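Local coordinates for probable sugar kinase (Clostridium perfringens, PDB 3KZH), which probably phosphorylates a sugar or related carbohydrate substrate as a pfkB-family kinase of the ribokinase clan, at residues G230-A244 and I273-N285. Sequence-based numbering, arbitrary orientation.
Sequences GIFYNDGVSCGKIKA and IEDIVKFAMTMSN
The ring of Tyr233 lies between its own hairpin and the first turn of helix 273-285. One face covers the backbone N of Gly240 on the partner strand, which sits 3.4 Å above the plane toward the rim. Helix side chains reach the ring obliquely. Val277 CG2 comes within 3.8 Å of Tyr233 CD2. Ile273 CG2 approaches Tyr233 CE1 to 3.9 Å, and the CG methylene of Glu274 lies against the hydroxyl, 3.5 Å from Tyr233 OH. Tyr233 CG, at chi1 62°, stands between its backbone N and carbonyl carbon, which lays the ring over Gly240.

At the hairpin turn the Asp235 carboxylate divides its work. Asp235 OD1 accepts from the backbone N of Val237 and of Ser238, the first bond closing an Asx turn, while Asp235 OD2 lies 3.3 Å from Ile273 CD1. Farther along, Val277 CG1 fits between Ile231 CB and Ile242 CD1, so that one methyl touches both strands. The bent end of selenomethionine Met281 then lies against both strands, SE 3.8 Å from Ile231 CG1 and CE 3.8 Å from Ile242 CG2.

Apolar side chains thus join the helix to antiparallel strands 231-234 and 239-244, with strand 239-244 running at 32° to it. Such a helix, packed on the antiparallel end of the largely parallel sheet, inside the last strand 312-317, belongs to the α/β domain of ribokinase-like kinases.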
loop_
_atom_site.group_PDB
_atom_site.type_symbol
_atom_site.label_atom_id
_atom_site.label_comp_id
_atom_site.label_asym_id
_atom_site.label_seq_id
_atom_site.Cartn_x
_atom_site.Cartn_y
_atom_site.Cartn_z
ATOM N N GLY A 230 -37.076 -2.786 -3.674
ATOM C CA GLY A 230 -36.823 -1.416 -3.282
ATOM C C GLY A 230 -36.643 -1.109 -1.816
ATOM O O GLY A 230 -36.066 -1.882 -1.061
ATOM N N ILE A 231 -37.100 0.076 -1.436
ATOM C CA ILE A 231 -36.970 0.557 -0.075
ATOM C C ILE A 231 -38.318 0.899 0.504
ATOM O O ILE A 231 -39.114 1.594 -0.123
ATOM C CB ILE A 231 -36.088 1.853 -0.023
ATOM C CG1 ILE A 231 -34.706 1.610 -0.647
ATOM C CG2 ILE A 231 -36.007 2.439 1.395
ATOM C CD1 ILE A 231 -33.790 0.666 0.070
ATOM N N PHE A 232 -38.533 0.435 1.728
ATOM C CA PHE A 232 -39.733 0.730 2.486
ATOM C C PHE A 232 -39.304 1.804 3.495
ATOM O O PHE A 232 -38.288 1.646 4.165
ATOM C CB PHE A 232 -40.237 -0.527 3.214
ATOM C CG PHE A 232 -41.433 -0.278 4.084
ATOM C CD1 PHE A 232 -42.727 -0.262 3.528
ATOM C CD2 PHE A 232 -41.270 0.028 5.458
ATOM C CE1 PHE A 232 -43.845 0.064 4.323
ATOM C CE2 PHE A 232 -42.374 0.358 6.262
ATOM C CZ PHE A 232 -43.666 0.378 5.699
ATOM N N TYR A 233 -40.111 2.849 3.647
ATOM C CA TYR A 233 -39.803 3.922 4.594
ATOM C C TYR A 233 -40.968 4.269 5.513
ATOM O O TYR A 233 -42.133 4.087 5.137
ATOM C CB TYR A 233 -39.343 5.191 3.855
ATOM C CG TYR A 233 -40.364 5.829 2.918
ATOM C CD1 TYR A 233 -41.284 6.802 3.383
ATOM C CD2 TYR A 233 -40.399 5.492 1.561
ATOM C CE1 TYR A 233 -42.218 7.412 2.515
ATOM C CE2 TYR A 233 -41.329 6.108 0.678
ATOM C CZ TYR A 233 -42.238 7.057 1.171
ATOM O OH TYR A 233 -43.213 7.585 0.347
ATOM N N ASN A 234 -40.644 4.889 6.652
ATOM C CA ASN A 234 -41.644 5.342 7.628
ATOM C C ASN A 234 -41.013 6.338 8.598
ATOM O O ASN A 234 -40.009 6.030 9.232
ATOM C CB ASN A 234 -42.235 4.154 8.407
ATOM C CG ASN A 234 -43.575 4.478 9.109
ATOM O OD1 ASN A 234 -44.073 5.600 9.080
ATOM N ND2 ASN A 234 -44.137 3.474 9.760
ATOM N N ASP A 235 -41.596 7.532 8.695
ATOM C CA ASP A 235 -41.110 8.554 9.626
ATOM C C ASP A 235 -42.174 9.000 10.642
ATOM O O ASP A 235 -41.971 9.958 11.400
ATOM C CB ASP A 235 -40.502 9.763 8.881
ATOM C CG ASP A 235 -41.501 10.505 7.994
ATOM O OD1 ASP A 235 -42.669 10.663 8.381
ATOM O OD2 ASP A 235 -41.110 10.966 6.903
ATOM N N GLY A 236 -43.317 8.319 10.619
ATOM C CA GLY A 236 -44.414 8.647 11.514
ATOM C C GLY A 236 -45.491 9.454 10.825
ATOM O O GLY A 236 -46.662 9.346 11.177
ATOM N N VAL A 237 -45.085 10.277 9.858
ATOM C CA VAL A 237 -45.991 11.126 9.081
ATOM C C VAL A 237 -46.184 10.512 7.688
ATOM O O VAL A 237 -47.313 10.323 7.232
ATOM C CB VAL A 237 -45.422 12.572 8.951
ATOM C CG1 VAL A 237 -46.300 13.436 8.040
ATOM C CG2 VAL A 237 -45.301 13.212 10.326
ATOM N N SER A 238 -45.066 10.228 7.022
ATOM C CA SER A 238 -45.074 9.639 5.693
ATOM C C SER A 238 -44.592 8.200 5.725
ATOM O O SER A 238 -43.667 7.861 6.462
ATOM C CB SER A 238 -44.214 10.463 4.735
ATOM O OG SER A 238 -44.835 11.685 4.408
ATOM N N CYS A 239 -45.272 7.355 4.953
ATOM C CA CYS A 239 -44.954 5.934 4.856
ATOM C C CYS A 239 -45.183 5.489 3.427
ATOM O O CYS A 239 -46.135 5.923 2.782
ATOM C CB CYS A 239 -45.817 5.103 5.819
ATOM S SG CYS A 239 -45.583 3.295 5.712
ATOM N N GLY A 240 -44.281 4.656 2.924
ATOM C CA GLY A 240 -44.408 4.177 1.567
ATOM C C GLY A 240 -43.324 3.209 1.182
ATOM O O GLY A 240 -42.536 2.783 2.025
ATOM N N LYS A 241 -43.291 2.885 -0.107
ATOM C CA LYS A 241 -42.324 1.965 -0.685
ATOM C C LYS A 241 -42.021 2.442 -2.092
ATOM O O LYS A 241 -42.934 2.698 -2.878
ATOM C CB LYS A 241 -42.889 0.539 -0.725
ATOM C CG LYS A 241 -41.924 -0.525 -1.255
ATOM C CD LYS A 241 -42.647 -1.653 -1.982
ATOM C CE LYS A 241 -43.333 -2.608 -1.016
ATOM N NZ LYS A 241 -43.999 -3.724 -1.750
ATOM N N ILE A 242 -40.734 2.600 -2.392
ATOM C CA ILE A 242 -40.283 3.063 -3.708
ATOM C C ILE A 242 -39.285 2.062 -4.276
ATOM O O ILE A 242 -38.414 1.554 -3.565
ATOM C CB ILE A 242 -39.664 4.512 -3.658
ATOM C CG1 ILE A 242 -40.709 5.535 -3.186
ATOM C CG2 ILE A 242 -39.214 4.950 -5.041
ATOM C CD1 ILE A 242 -40.157 6.898 -2.809
ATOM N N LYS A 243 -39.420 1.801 -5.569
ATOM C CA LYS A 243 -38.561 0.864 -6.276
ATOM C C LYS A 243 -38.184 1.478 -7.611
ATOM O O LYS A 243 -38.929 2.291 -8.157
ATOM C CB LYS A 243 -39.329 -0.450 -6.488
ATOM C CG LYS A 243 -38.640 -1.532 -7.295
ATOM C CD LYS A 243 -39.649 -2.573 -7.708
ATOM C CE LYS A 243 -39.114 -3.453 -8.818
ATOM N NZ LYS A 243 -40.106 -4.502 -9.194
ATOM N N ALA A 244 -36.997 1.133 -8.098
ATOM C CA ALA A 244 -36.531 1.608 -9.389
ATOM C C ALA A 244 -36.637 0.465 -10.386
ATOM O O ALA A 244 -36.416 -0.698 -10.042
ATOM C CB ALA A 244 -35.096 2.093 -9.300
ATOM N N ILE A 273 -38.802 13.222 2.589
ATOM C CA ILE A 273 -38.490 11.787 2.625
ATOM C C ILE A 273 -38.544 10.993 1.307
ATOM O O ILE A 273 -37.666 10.170 1.064
ATOM C CB ILE A 273 -39.228 11.058 3.807
ATOM C CG1 ILE A 273 -38.575 9.701 4.094
ATOM C CG2 ILE A 273 -40.708 10.901 3.513
ATOM C CD1 ILE A 273 -38.752 9.189 5.495
ATOM N N GLU A 274 -39.494 11.315 0.430
ATOM C CA GLU A 274 -39.629 10.634 -0.864
ATOM C C GLU A 274 -38.412 10.896 -1.757
ATOM O O GLU A 274 -37.925 9.983 -2.438
ATOM C CB GLU A 274 -40.920 11.067 -1.574
ATOM C CG GLU A 274 -42.200 10.692 -0.822
ATOM C CD GLU A 274 -43.442 11.365 -1.383
ATOM O OE1 GLU A 274 -43.679 12.551 -1.063
ATOM O OE2 GLU A 274 -44.188 10.708 -2.138
ATOM N N ASP A 275 -37.877 12.119 -1.672
ATOM C CA ASP A 275 -36.706 12.515 -2.448
ATOM C C ASP A 275 -35.387 11.990 -1.863
ATOM O O ASP A 275 -34.440 11.755 -2.614
ATOM C CB ASP A 275 -36.675 14.042 -2.657
ATOM C CG ASP A 275 -37.808 14.543 -3.557
ATOM O OD1 ASP A 275 -38.014 13.982 -4.656
ATOM O OD2 ASP A 275 -38.500 15.505 -3.159
ATOM N N ILE A 276 -35.330 11.805 -0.538
ATOM C CA ILE A 276 -34.141 11.261 0.158
ATOM C C ILE A 276 -33.997 9.787 -0.244
ATOM O O ILE A 276 -32.900 9.330 -0.580
ATOM C CB ILE A 276 -34.278 11.331 1.719
ATOM C CG1 ILE A 276 -34.365 12.780 2.194
ATOM C CG2 ILE A 276 -33.104 10.623 2.410
ATOM C CD1 ILE A 276 -34.611 12.936 3.697
ATOM N N VAL A 277 -35.134 9.089 -0.251
ATOM C CA VAL A 277 -35.243 7.676 -0.617
ATOM C C VAL A 277 -34.803 7.454 -2.070
ATOM O O VAL A 277 -34.043 6.532 -2.340
ATOM C CB VAL A 277 -36.707 7.169 -0.354
ATOM C CG1 VAL A 277 -36.908 5.762 -0.784
ATOM C CG2 VAL A 277 -36.999 7.214 1.108
ATOM N N LYS A 278 -35.193 8.373 -2.957
ATOM C CA LYS A 278 -34.848 8.301 -4.377
ATOM C C LYS A 278 -33.387 8.602 -4.673
ATOM O O LYS A 278 -32.761 7.893 -5.474
ATOM C CB LYS A 278 -35.734 9.234 -5.203
ATOM C CG LYS A 278 -37.150 8.741 -5.425
ATOM C CD LYS A 278 -37.919 9.756 -6.244
ATOM C CE LYS A 278 -39.403 9.576 -6.067
ATOM N NZ LYS A 278 -40.185 10.707 -6.643
ATOM N N PHE A 279 -32.847 9.616 -3.979
ATOM C CA PHE A 279 -31.448 10.065 -4.114
ATOM C C PHE A 279 -30.521 8.958 -3.605
ATOM O O PHE A 279 -29.573 8.574 -4.287
ATOM C CB PHE A 279 -31.217 11.394 -3.345
ATOM C CG PHE A 279 -29.853 12.026 -3.589
ATOM C CD1 PHE A 279 -29.690 13.028 -4.570
ATOM C CD2 PHE A 279 -28.700 11.564 -2.899
ATOM C CE1 PHE A 279 -28.402 13.558 -4.868
ATOM C CE2 PHE A 279 -27.408 12.086 -3.193
ATOM C CZ PHE A 279 -27.264 13.083 -4.183
ATOM N N ALA A 280 -30.800 8.480 -2.396
ATOM C CA ALA A 280 -30.035 7.413 -1.759
ATOM C C ALA A 280 -30.116 6.087 -2.519
ATOM O O ALA A 280 -29.154 5.326 -2.545
ATOM C CB ALA A 280 -30.504 7.234 -0.333
HETATM N N MSE A 281 -31.258 5.831 -3.156
HETATM C CA MSE A 281 -31.458 4.613 -3.928
HETATM C C MSE A 281 -30.696 4.679 -5.240
HETATM O O MSE A 281 -30.155 3.662 -5.686
HETATM C CB MSE A 281 -32.932 4.371 -4.181
HETATM C CG MSE A 281 -33.328 2.914 -4.046
HETATM SE SE MSE A 281 -35.224 2.638 -4.261
HETATM C CE MSE A 281 -35.852 4.179 -3.408
ATOM N N THR A 282 -30.625 5.884 -5.824
ATOM C CA THR A 282 -29.875 6.134 -7.071
ATOM C C THR A 282 -28.382 5.855 -6.822
ATOM O O THR A 282 -27.719 5.260 -7.664
ATOM C CB THR A 282 -30.083 7.594 -7.594
ATOM O OG1 THR A 282 -31.459 7.772 -7.953
ATOM C CG2 THR A 282 -29.216 7.885 -8.812
HETATM N N MSE A 283 -27.904 6.238 -5.630
HETATM C CA MSE A 283 -26.516 6.022 -5.179
HETATM C C MSE A 283 -26.257 4.532 -4.988
HETATM O O MSE A 283 -25.177 4.025 -5.330
HETATM C CB MSE A 283 -26.244 6.744 -3.855
HETATM C CG MSE A 283 -26.219 8.236 -3.964
HETATM SE SE MSE A 283 -25.461 9.125 -2.412
HETATM C CE MSE A 283 -23.812 8.113 -2.360
ATOM N N SER A 284 -27.256 3.838 -4.438
ATOM C CA SER A 284 -27.170 2.401 -4.214
ATOM C C SER A 284 -27.182 1.675 -5.557
ATOM O O SER A 284 -26.397 0.758 -5.751
ATOM C CB SER A 284 -28.321 1.921 -3.324
ATOM O OG SER A 284 -28.187 0.547 -3.011
ATOM N N ASN A 285 -27.992 2.169 -6.502
ATOM C CA ASN A 285 -28.109 1.600 -7.850
ATOM C C ASN A 285 -26.826 1.732 -8.665
ATOM O O ASN A 285 -26.492 0.828 -9.417
ATOM C CB ASN A 285 -29.269 2.233 -8.645
ATOM C CG ASN A 285 -30.652 1.834 -8.135
ATOM O OD1 ASN A 285 -30.846 0.775 -7.514
ATOM N ND2 ASN A 285 -31.636 2.682 -8.427
#